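Long-range contact in luciferase-like enzymeAMP-CoA-ligase (Zophobas atratus, PDB 4W8O), which probably activates carboxylic acids with ATP as an AMP-forming CoA ligase, resembling beetle luciferases although its mealworm source is nonluminescent: residues L319-F333 against I342-T356. Numbering follows the deposited sequence.
Sequences LFGYGMSEIGLLSIF and IDTKVGSCGKVSPRT
One ring face of F333 lies over G350 CA, which stands 3.6 Å from the ring centroid and almost exactly on the ring normal, a CH-pi contact. Along F333 outward, CB meets I342 CG1 at 3.5 Å and I342 CD1 slightly farther off, the two side chains lying alongside each other and running opposite ways. CG and CD2 still touch I342 CG1, CD1 and CE1 run against K351 CG, whose side chain is roughly perpendicular to that of F333, and CE2 and CZ end beside S348 OG. CG stands anti to the carbonyl carbon (chi1 -78°), a torsion that lays the ring over G350 CA. A leucine here lacks the flat ring, so G350 CA would probably lose its CH-pi partner and a gap would open beside S348 OG and K351 CG. S348 OG, 3.5 Å from F333 CZ, accepts from G350 N, an ST turn, and donates to K345 O, two bonds that hold the hydroxyl beside the ring. I332 N gives a nearly straight bond to K351 O (2.9 Å, 169°). S331 OG reaches C349 O from above the carbonyl plane, while C349 CB packs on Y322 CB at 3.7 Å. S353 grips two successive carbonyls, OG bonding to L329 O at 2.8 Å and N to L330 O. The short, weakly bonded strand 351-352 thus adds an antiparallel edge to the hairpin of 319-324 and 328-332, in the mixed sheet of this ANL-family adenylating fold; the hairpin's turn and adjoining strand residues line a pocket holding a polyethylene glycol, probably from the crystallisation liquor.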
# COMPACT_ATOMS: atom_id res chain seq x y z
N LEU A 319 -12.57 1.66 11.47
CA LEU A 319 -12.28 2.84 10.65
C LEU A 319 -12.42 2.51 9.17
O LEU A 319 -11.57 1.83 8.59
CB LEU A 319 -10.87 3.37 10.94
CG LEU A 319 -10.59 3.89 12.36
CD1 LEU A 319 -9.17 4.43 12.44
CD2 LEU A 319 -11.58 4.97 12.78
N PHE A 320 -13.51 3.01 8.57
CA PHE A 320 -13.78 2.84 7.16
C PHE A 320 -13.20 4.03 6.42
O PHE A 320 -13.64 5.15 6.63
CB PHE A 320 -15.29 2.75 6.92
CG PHE A 320 -15.67 2.43 5.50
CD1 PHE A 320 -15.67 3.41 4.52
CD2 PHE A 320 -16.05 1.14 5.15
CE1 PHE A 320 -16.03 3.11 3.22
CE2 PHE A 320 -16.42 0.85 3.85
CZ PHE A 320 -16.41 1.83 2.88
N GLY A 321 -12.21 3.78 5.56
CA GLY A 321 -11.54 4.84 4.81
C GLY A 321 -11.75 4.78 3.31
O GLY A 321 -12.40 3.86 2.78
N TYR A 322 -11.19 5.78 2.62
CA TYR A 322 -11.30 5.93 1.18
C TYR A 322 -9.96 6.38 0.61
O TYR A 322 -9.36 7.34 1.09
CB TYR A 322 -12.37 6.97 0.88
CG TYR A 322 -12.44 7.49 -0.54
CD1 TYR A 322 -12.64 6.62 -1.61
CD2 TYR A 322 -12.38 8.85 -0.80
CE1 TYR A 322 -12.73 7.10 -2.91
CE2 TYR A 322 -12.46 9.34 -2.09
CZ TYR A 322 -12.64 8.46 -3.14
OH TYR A 322 -12.74 8.96 -4.42
N GLY A 323 -9.49 5.70 -0.42
CA GLY A 323 -8.23 6.07 -1.05
C GLY A 323 -8.04 5.38 -2.38
O GLY A 323 -8.86 4.59 -2.80
N MET A 324 -6.93 5.70 -3.03
CA MET A 324 -6.61 5.09 -4.29
C MET A 324 -5.11 5.06 -4.51
O MET A 324 -4.36 5.71 -3.79
CB MET A 324 -7.32 5.82 -5.43
CG MET A 324 -7.20 7.32 -5.42
SD MET A 324 -8.63 8.11 -6.19
CE MET A 324 -8.26 7.93 -7.94
N SER A 325 -4.69 4.31 -5.52
CA SER A 325 -3.28 4.12 -5.80
C SER A 325 -2.61 5.41 -6.18
O SER A 325 -1.43 5.61 -5.90
CB SER A 325 -3.10 3.10 -6.93
OG SER A 325 -3.74 1.90 -6.56
N GLU A 326 -3.38 6.30 -6.80
CA GLU A 326 -2.86 7.56 -7.33
C GLU A 326 -2.43 8.57 -6.26
O GLU A 326 -1.75 9.54 -6.59
CB GLU A 326 -3.90 8.23 -8.24
CG GLU A 326 -4.11 7.56 -9.58
CD GLU A 326 -5.05 6.37 -9.55
OE1 GLU A 326 -5.50 5.94 -8.46
OE2 GLU A 326 -5.32 5.85 -10.63
N ILE A 327 -2.84 8.36 -5.01
CA ILE A 327 -2.65 9.38 -3.96
C ILE A 327 -2.68 8.85 -2.51
O ILE A 327 -2.39 9.61 -1.59
CB ILE A 327 -3.71 10.49 -4.10
CG1 ILE A 327 -3.30 11.76 -3.33
CG2 ILE A 327 -5.08 9.98 -3.67
CD1 ILE A 327 -4.05 13.00 -3.78
N GLY A 328 -2.99 7.58 -2.31
CA GLY A 328 -3.07 7.01 -0.97
C GLY A 328 -4.40 7.37 -0.31
O GLY A 328 -5.43 7.49 -0.97
N LEU A 329 -4.36 7.53 1.01
CA LEU A 329 -5.55 7.72 1.82
C LEU A 329 -6.10 9.14 1.68
O LEU A 329 -5.37 10.11 1.85
CB LEU A 329 -5.22 7.41 3.28
CG LEU A 329 -6.35 7.15 4.27
CD1 LEU A 329 -7.38 6.18 3.74
CD2 LEU A 329 -5.74 6.63 5.57
N LEU A 330 -7.40 9.24 1.37
CA LEU A 330 -8.05 10.52 1.07
C LEU A 330 -9.01 10.97 2.16
O LEU A 330 -9.11 12.17 2.45
CB LEU A 330 -8.80 10.42 -0.26
CG LEU A 330 -7.92 10.41 -1.50
CD1 LEU A 330 -8.79 10.27 -2.74
CD2 LEU A 330 -7.05 11.66 -1.55
N SER A 331 -9.76 10.04 2.71
CA SER A 331 -10.61 10.35 3.86
C SER A 331 -10.68 9.18 4.82
O SER A 331 -10.63 8.02 4.41
CB SER A 331 -12.01 10.78 3.40
OG SER A 331 -12.66 9.76 2.68
N ILE A 332 -10.79 9.52 6.10
CA ILE A 332 -10.86 8.57 7.20
C ILE A 332 -11.13 9.35 8.49
O ILE A 332 -10.76 10.51 8.59
CB ILE A 332 -9.55 7.76 7.33
CG1 ILE A 332 -9.70 6.63 8.36
CG2 ILE A 332 -8.39 8.66 7.71
CD1 ILE A 332 -8.66 5.53 8.22
N PHE A 333 -11.76 8.73 9.48
CA PHE A 333 -11.94 9.39 10.78
C PHE A 333 -10.69 9.25 11.65
O PHE A 333 -10.10 8.17 11.74
CB PHE A 333 -13.13 8.80 11.56
CG PHE A 333 -14.47 9.29 11.09
CD1 PHE A 333 -14.76 10.65 11.04
CD2 PHE A 333 -15.46 8.38 10.72
CE1 PHE A 333 -16.00 11.10 10.62
CE2 PHE A 333 -16.71 8.83 10.30
CZ PHE A 333 -16.98 10.19 10.25
N ILE A 342 -17.46 8.74 15.01
CA ILE A 342 -17.27 7.34 14.66
C ILE A 342 -18.45 6.45 15.11
O ILE A 342 -18.69 5.39 14.53
CB ILE A 342 -15.90 6.83 15.19
CG1 ILE A 342 -14.77 7.46 14.36
CG2 ILE A 342 -15.80 5.31 15.13
CD1 ILE A 342 -13.42 7.46 15.04
N ASP A 343 -19.19 6.91 16.12
CA ASP A 343 -20.38 6.20 16.61
C ASP A 343 -21.70 6.85 16.17
O ASP A 343 -22.75 6.58 16.76
CB ASP A 343 -20.36 6.12 18.14
CG ASP A 343 -18.96 5.92 18.69
OD1 ASP A 343 -18.31 4.92 18.31
OD2 ASP A 343 -18.51 6.76 19.50
N THR A 344 -21.65 7.69 15.13
CA THR A 344 -22.80 8.50 14.74
C THR A 344 -23.03 8.53 13.23
O THR A 344 -24.11 8.19 12.76
CB THR A 344 -22.63 9.97 15.21
OG1 THR A 344 -22.38 10.00 16.62
CG2 THR A 344 -23.88 10.80 14.90
N LYS A 345 -22.00 8.94 12.49
CA LYS A 345 -22.14 9.30 11.08
C LYS A 345 -21.74 8.17 10.12
O LYS A 345 -20.80 8.30 9.34
CB LYS A 345 -21.32 10.58 10.81
CG LYS A 345 -21.96 11.54 9.82
CD LYS A 345 -21.75 12.99 10.22
CE LYS A 345 -23.08 13.71 10.35
NZ LYS A 345 -22.90 15.15 10.68
N VAL A 346 -22.49 7.07 10.18
CA VAL A 346 -22.34 5.97 9.21
C VAL A 346 -23.33 6.30 8.07
O VAL A 346 -24.32 6.97 8.34
CB VAL A 346 -22.65 4.60 9.87
CG1 VAL A 346 -22.22 3.45 8.97
CG2 VAL A 346 -21.98 4.49 11.23
N GLY A 347 -23.08 5.91 6.82
CA GLY A 347 -21.85 5.27 6.36
C GLY A 347 -21.08 6.22 5.46
O GLY A 347 -21.23 6.20 4.24
N SER A 348 -20.28 7.08 6.09
CA SER A 348 -19.41 8.00 5.37
C SER A 348 -18.02 7.38 5.25
O SER A 348 -17.74 6.36 5.88
CB SER A 348 -19.31 9.33 6.13
OG SER A 348 -18.53 9.18 7.31
N CYS A 349 -17.17 8.00 4.45
CA CYS A 349 -15.76 7.61 4.30
C CYS A 349 -14.84 8.34 5.29
O CYS A 349 -13.62 8.25 5.19
CB CYS A 349 -15.29 7.91 2.88
SG CYS A 349 -16.20 7.04 1.60
N GLY A 350 -15.44 9.07 6.23
CA GLY A 350 -14.69 9.83 7.22
C GLY A 350 -14.50 11.26 6.75
O GLY A 350 -15.24 11.75 5.89
N LYS A 351 -13.50 11.92 7.32
CA LYS A 351 -13.13 13.28 6.96
C LYS A 351 -11.79 13.28 6.24
O LYS A 351 -11.00 12.35 6.39
CB LYS A 351 -13.06 14.15 8.21
CG LYS A 351 -14.32 14.11 9.06
CD LYS A 351 -14.20 14.99 10.29
CE LYS A 351 -14.10 16.46 9.92
NZ LYS A 351 -14.33 17.33 11.10
N VAL A 352 -11.53 14.35 5.49
CA VAL A 352 -10.33 14.48 4.65
C VAL A 352 -9.05 14.27 5.47
O VAL A 352 -8.96 14.68 6.62
CB VAL A 352 -10.26 15.86 3.95
CG1 VAL A 352 -9.00 15.97 3.11
CG2 VAL A 352 -11.48 16.06 3.06
N SER A 353 -8.09 13.58 4.87
CA SER A 353 -6.83 13.25 5.54
C SER A 353 -5.93 14.48 5.70
O SER A 353 -6.12 15.49 5.00
CB SER A 353 -6.11 12.12 4.78
OG SER A 353 -6.11 12.38 3.39
N PRO A 354 -4.94 14.41 6.61
CA PRO A 354 -4.07 15.58 6.84
C PRO A 354 -3.37 16.05 5.57
O PRO A 354 -3.05 15.23 4.70
CB PRO A 354 -3.04 15.08 7.87
CG PRO A 354 -3.66 13.90 8.51
CD PRO A 354 -4.59 13.28 7.50
N ARG A 355 -3.18 17.36 5.47
CA ARG A 355 -2.46 18.00 4.37
C ARG A 355 -3.02 17.64 3.00
O ARG A 355 -2.28 17.60 2.01
CB ARG A 355 -0.95 17.68 4.47
CG ARG A 355 -0.23 18.58 5.47
CD ARG A 355 1.26 18.30 5.54
NE ARG A 355 1.93 18.55 4.27
CZ ARG A 355 2.47 19.71 3.90
NH1 ARG A 355 2.43 20.78 4.68
NH2 ARG A 355 3.06 19.79 2.71
N THR A 356 -4.33 17.39 2.94
CA THR A 356 -5.03 17.03 1.72
C THR A 356 -6.16 18.03 1.47
O THR A 356 -6.83 18.47 2.42
CB THR A 356 -5.62 15.61 1.83
OG1 THR A 356 -4.55 14.67 2.03
CG2 THR A 356 -6.41 15.23 0.59
O HOH W 1 -9.14 12.75 8.58